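Local structure of transcriptional regulator, LacI family (2RGY) at residues Ser50-Arg53 / Glu54-Leu57; Leu27-Thr30 / Asp31-Leu34. The protein probably regulates transcription as a LacI-family DNA-binding protein, its periplasmic-binding-protein-like part sensing a small effector, perhaps a sugar. All coordinates share one frame; numbering follows the deposited sequence.

Interaction 1. Residues Ser50-Arg53 / Glu54-Leu57; sequences STPR and EQAL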
loop_
_atom_site.group_PDB
_atom_site.type_symbol
_atom_site.label_atom_id
_atom_site.label_comp_id
_atom_site.label_asym_id
_atom_site.label_seq_id
_atom_site.Cartn_x
_atom_site.Cartn_y
_atom_site.Cartn_z
ATOM N N SER A 50 -2.653 -18.290 14.198
ATOM C CA SER A 50 -1.406 -18.532 14.933
ATOM C C SER A 50 -0.732 -17.190 15.204
ATOM O O SER A 50 -1.227 -16.146 14.768
ATOM C CB SER A 50 -0.455 -19.420 14.122
ATOM O OG SER A 50 -1.078 -20.636 13.748
ATOM N N THR A 51 0.389 -17.217 15.922
ATOM C CA THR A 51 1.116 -15.990 16.243
ATOM C C THR A 51 1.840 -15.495 14.998
ATOM O O THR A 51 2.073 -16.261 14.065
ATOM C CB THR A 51 2.168 -16.211 17.358
ATOM O OG1 THR A 51 3.223 -17.049 16.874
ATOM C CG2 THR A 51 1.530 -16.871 18.572
ATOM N N PRO A 52 2.194 -14.201 14.960
ATOM C CA PRO A 52 2.893 -13.656 13.795
ATOM C C PRO A 52 4.076 -14.526 13.399
ATOM O O PRO A 52 4.270 -14.826 12.220
ATOM C CB PRO A 52 3.305 -12.275 14.269
ATOM C CG PRO A 52 2.125 -11.879 15.111
ATOM C CD PRO A 52 1.868 -13.134 15.923
ATOM N N ARG A 53 4.848 -14.958 14.389
ATOM C CA ARG A 53 6.010 -15.796 14.132
ATOM C C ARG A 53 5.629 -17.108 13.456
ATOM O O ARG A 53 6.159 -17.444 12.398
ATOM C CB ARG A 53 6.734 -16.103 15.437
ATOM C CG ARG A 53 7.940 -16.994 15.268
ATOM C CD ARG A 53 8.441 -17.476 16.618
ATOM N NE ARG A 53 9.677 -18.233 16.479
ATOM C CZ ARG A 53 10.293 -18.857 17.481
ATOM N NH1 ARG A 53 9.785 -18.818 18.707
ATOM N NH2 ARG A 53 11.427 -19.518 17.257
ATOM N N GLU A 54 4.716 -17.853 14.075
ATOM C CA GLU A 54 4.281 -19.128 13.523
ATOM C C GLU A 54 3.573 -18.973 12.184
ATOM O O GLU A 54 3.572 -19.893 11.369
ATOM C CB GLU A 54 3.362 -19.845 14.512
ATOM C CG GLU A 54 4.098 -20.566 15.639
ATOM C CD GLU A 54 5.001 -21.689 15.132
ATOM O OE1 GLU A 54 4.674 -22.297 14.085
ATOM O OE2 GLU A 54 6.030 -21.982 15.786
ATOM N N GLN A 55 2.962 -17.816 11.960
ATOM C CA GLN A 55 2.281 -17.574 10.699
ATOM C C GLN A 55 3.326 -17.477 9.598
ATOM O O GLN A 55 3.062 -17.841 8.468
ATOM C CB GLN A 55 1.486 -16.274 10.748
ATOM C CG GLN A 55 0.222 -16.325 11.573
ATOM C CD GLN A 55 -0.530 -15.017 11.496
ATOM O OE1 GLN A 55 -0.884 -14.561 10.411
ATOM N NE2 GLN A 55 -0.771 -14.398 12.647
ATOM N N ALA A 56 4.506 -16.971 9.938
ATOM C CA ALA A 56 5.590 -16.846 8.965
ATOM C C ALA A 56 6.237 -18.217 8.735
ATOM O O ALA A 56 6.611 -18.560 7.615
ATOM C CB ALA A 56 6.639 -15.842 9.466
ATOM N N LEU A 57 6.375 -18.993 9.805
ATOM C CA LEU A 57 6.965 -20.321 9.691
ATOM C C LEU A 57 6.108 -21.182 8.774
ATOM O O LEU A 57 6.623 -21.847 7.877
ATOM C CB LEU A 57 7.073 -20.995 11.068
ATOM C CG LEU A 57 8.302 -20.774 11.959
ATOM C CD1 LEU A 57 9.558 -20.974 11.129
ATOM C CD2 LEU A 57 8.285 -19.389 12.583
#
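Thr51 accepts a hydrogen bond from the backbone N-H of Glu54: OG1 lies 3.3 Å from Glu54 N, and the bond is nearly straight at 172°. A chi1 of 68° sets OG1 between the backbone N and the carbonyl carbon, where it faces an amide that has no helical carbonyl before it. Pro52 suits the first turn, since its missing N-H would have no partner there. Backbone bonds then take over, with Gln55 N 2.8 Å from Thr51 O and Ala56 N 3.1 Å from Pro52 O.

A second side-chain bond runs back from the helix. Gln55 is extended beyond CG, and its NE2 donates to Ser50 O at 2.8 Å, bent to 134° and arriving from above the carbonyl plane.

Among nonpolar contacts, Ser50 CB rests 3.9 Å from Glu54 CB. The extended Arg53 carries its guanidinium away to salt bridges with Glu81 and Asp82, while Ala56 and Leu57 pack on Leu78. The whole is a classic helix N-terminus, with Thr51 as N-cap and proline at the first helical position, opening helix 52-65.

Interaction 2. Residues Leu27-Thr30 / Asp31-Leu34; sequences LKQT and DLEL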
loop_
_atom_site.group_PDB
_atom_site.type_symbol
_atom_site.label_atom_id
_atom_site.label_comp_id
_atom_site.label_asym_id
_atom_site.label_seq_id
_atom_site.Cartn_x
_atom_site.Cartn_y
_atom_site.Cartn_z
ATOM N N LEU A 27 7.650 -6.416 -3.377
ATOM C CA LEU A 27 6.870 -7.239 -4.295
ATOM C C LEU A 27 7.152 -6.823 -5.734
ATOM O O LEU A 27 7.372 -7.667 -6.607
ATOM C CB LEU A 27 5.368 -7.082 -4.025
ATOM C CG LEU A 27 4.861 -7.366 -2.608
ATOM C CD1 LEU A 27 3.389 -7.034 -2.534
ATOM C CD2 LEU A 27 5.106 -8.824 -2.246
ATOM N N LYS A 28 7.140 -5.518 -5.983
ATOM C CA LYS A 28 7.374 -5.016 -7.329
ATOM C C LYS A 28 8.740 -5.423 -7.873
ATOM O O LYS A 28 8.824 -5.966 -8.969
ATOM C CB LYS A 28 7.228 -3.491 -7.361
ATOM C CG LYS A 28 7.475 -2.851 -8.731
ATOM C CD LYS A 28 7.330 -1.322 -8.642
ATOM C CE LYS A 28 7.780 -0.614 -9.926
ATOM N NZ LYS A 28 7.785 0.890 -9.778
ATOM N N GLN A 29 9.800 -5.162 -7.112
ATOM C CA GLN A 29 11.154 -5.510 -7.544
ATOM C C GLN A 29 11.350 -7.007 -7.745
ATOM O O GLN A 29 12.061 -7.416 -8.653
ATOM C CB GLN A 29 12.200 -5.022 -6.544
ATOM C CG GLN A 29 12.475 -3.540 -6.597
ATOM C CD GLN A 29 12.781 -3.057 -8.001
ATOM O OE1 GLN A 29 13.628 -3.612 -8.698
ATOM N NE2 GLN A 29 12.085 -2.019 -8.419
ATOM N N THR A 30 10.742 -7.823 -6.889
ATOM C CA THR A 30 10.885 -9.266 -7.028
ATOM C C THR A 30 10.213 -9.686 -8.338
ATOM O O THR A 30 10.802 -10.404 -9.142
ATOM C CB THR A 30 10.233 -10.019 -5.841
ATOM O OG1 THR A 30 10.785 -9.547 -4.606
ATOM C CG2 THR A 30 10.494 -11.518 -5.955
ATOM N N ASP A 31 8.985 -9.223 -8.554
ATOM C CA ASP A 31 8.233 -9.538 -9.771
ATOM C C ASP A 31 9.027 -9.110 -11.006
ATOM O O ASP A 31 9.129 -9.849 -11.983
ATOM C CB ASP A 31 6.870 -8.822 -9.741
ATOM C CG ASP A 31 6.074 -8.988 -11.039
ATOM O OD1 ASP A 31 6.010 -10.117 -11.571
ATOM O OD2 ASP A 31 5.488 -7.988 -11.521
ATOM N N LEU A 32 9.603 -7.918 -10.921
ATOM C CA LEU A 32 10.392 -7.315 -11.990
ATOM C C LEU A 32 11.610 -8.140 -12.404
ATOM O O LEU A 32 11.789 -8.454 -13.584
ATOM C CB LEU A 32 10.835 -5.921 -11.538
ATOM C CG LEU A 32 10.819 -4.751 -12.518
ATOM C CD1 LEU A 32 9.535 -4.780 -13.328
ATOM C CD2 LEU A 32 10.930 -3.428 -11.741
ATOM N N GLU A 33 12.451 -8.492 -11.436
ATOM C CA GLU A 33 13.645 -9.261 -11.745
ATOM C C GLU A 33 13.312 -10.647 -12.286
ATOM O O GLU A 33 14.040 -11.189 -13.122
ATOM C CB GLU A 33 14.539 -9.375 -10.512
ATOM C CG GLU A 33 15.161 -8.045 -10.074
ATOM C CD GLU A 33 15.896 -7.305 -11.206
ATOM O OE1 GLU A 33 16.659 -7.942 -11.964
ATOM O OE2 GLU A 33 15.718 -6.071 -11.326
ATOM N N LEU A 34 12.213 -11.221 -11.810
ATOM C CA LEU A 34 11.803 -12.537 -12.274
ATOM C C LEU A 34 11.215 -12.460 -13.678
ATOM O O LEU A 34 11.453 -13.340 -14.498
ATOM C CB LEU A 34 10.783 -13.146 -11.314
ATOM C CG LEU A 34 11.357 -13.824 -10.075
ATOM C CD1 LEU A 34 10.235 -14.171 -9.131
ATOM C CD2 LEU A 34 12.103 -15.080 -10.487
HETATM O O HOH W 1 6.935 -5.466 -11.068
#
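Gln29 lays its amide near Leu32, whose CD2 methyl lies 3.8 Å from Gln29 NE2, the two side chains crossing at a slant. A bend at chi2 (-51°) turns the glutamine forward along the helix, beside Glu33 and pointing the same way. The amide and carboxylate planes are 30° apart, and Gln29 OE1 stands 4.2 Å from Glu33 OE2, so these oxygens do not bond. The carboxylate of Glu33 is instead held by a salt bridge to Arg253 and a hydrogen bond from Gln249, both on helix 244-260.

Round the helix from that pair, Thr30 and Leu34 run side by side, CG2 of Thr30 being 4.1 Å from CD1 of Leu34. Both meet Val41 of strand 40-44. The beta-branched threonine tolerates this buried helical place because its OG1 bonds back to Ile26 O, leaving the methyl for the core.

Asp31 is tied to the preceding turn through a water that donates to its OD2 and to Lys28 O, 2.9 Å from each. Arg35 forms a salt bridge with the same oxygen, which should favour the charged carboxylate. Nearby, Leu27 and Leu32 pack against Phe18 and Cys47 of the second subunit, respectively.

Backbone bonds such as Glu33 N to Gln29 O at 3.0 Å keep the helix regular, and its place between parallel strands 10-14 and 40-44 makes it the crossover helix of a right-handed beta-alpha-beta unit in a Rossmann-like lobe.

Interaction 2 comes first along the chain, in the middle of helix 21-36; strand 40-44 follows, and interaction 1 then opens helix 52-65. The centres of the two contacts are 24 Å apart and their nearest atoms about 14 Å, so they do not touch. Both helices belong to the lobe built on the parallel sheet 40-44, 10-14, 70-73, 93-96, 107-108: helix 21-36 links strands 10-14 and 40-44, and helix 52-65 links 40-44 to 70-73, on opposite faces of that sheet. Interaction 2 also meets the second subunit and so lies by the dimer interface, whereas interaction 1 sits at a helix start that no other chain of the assembly touches.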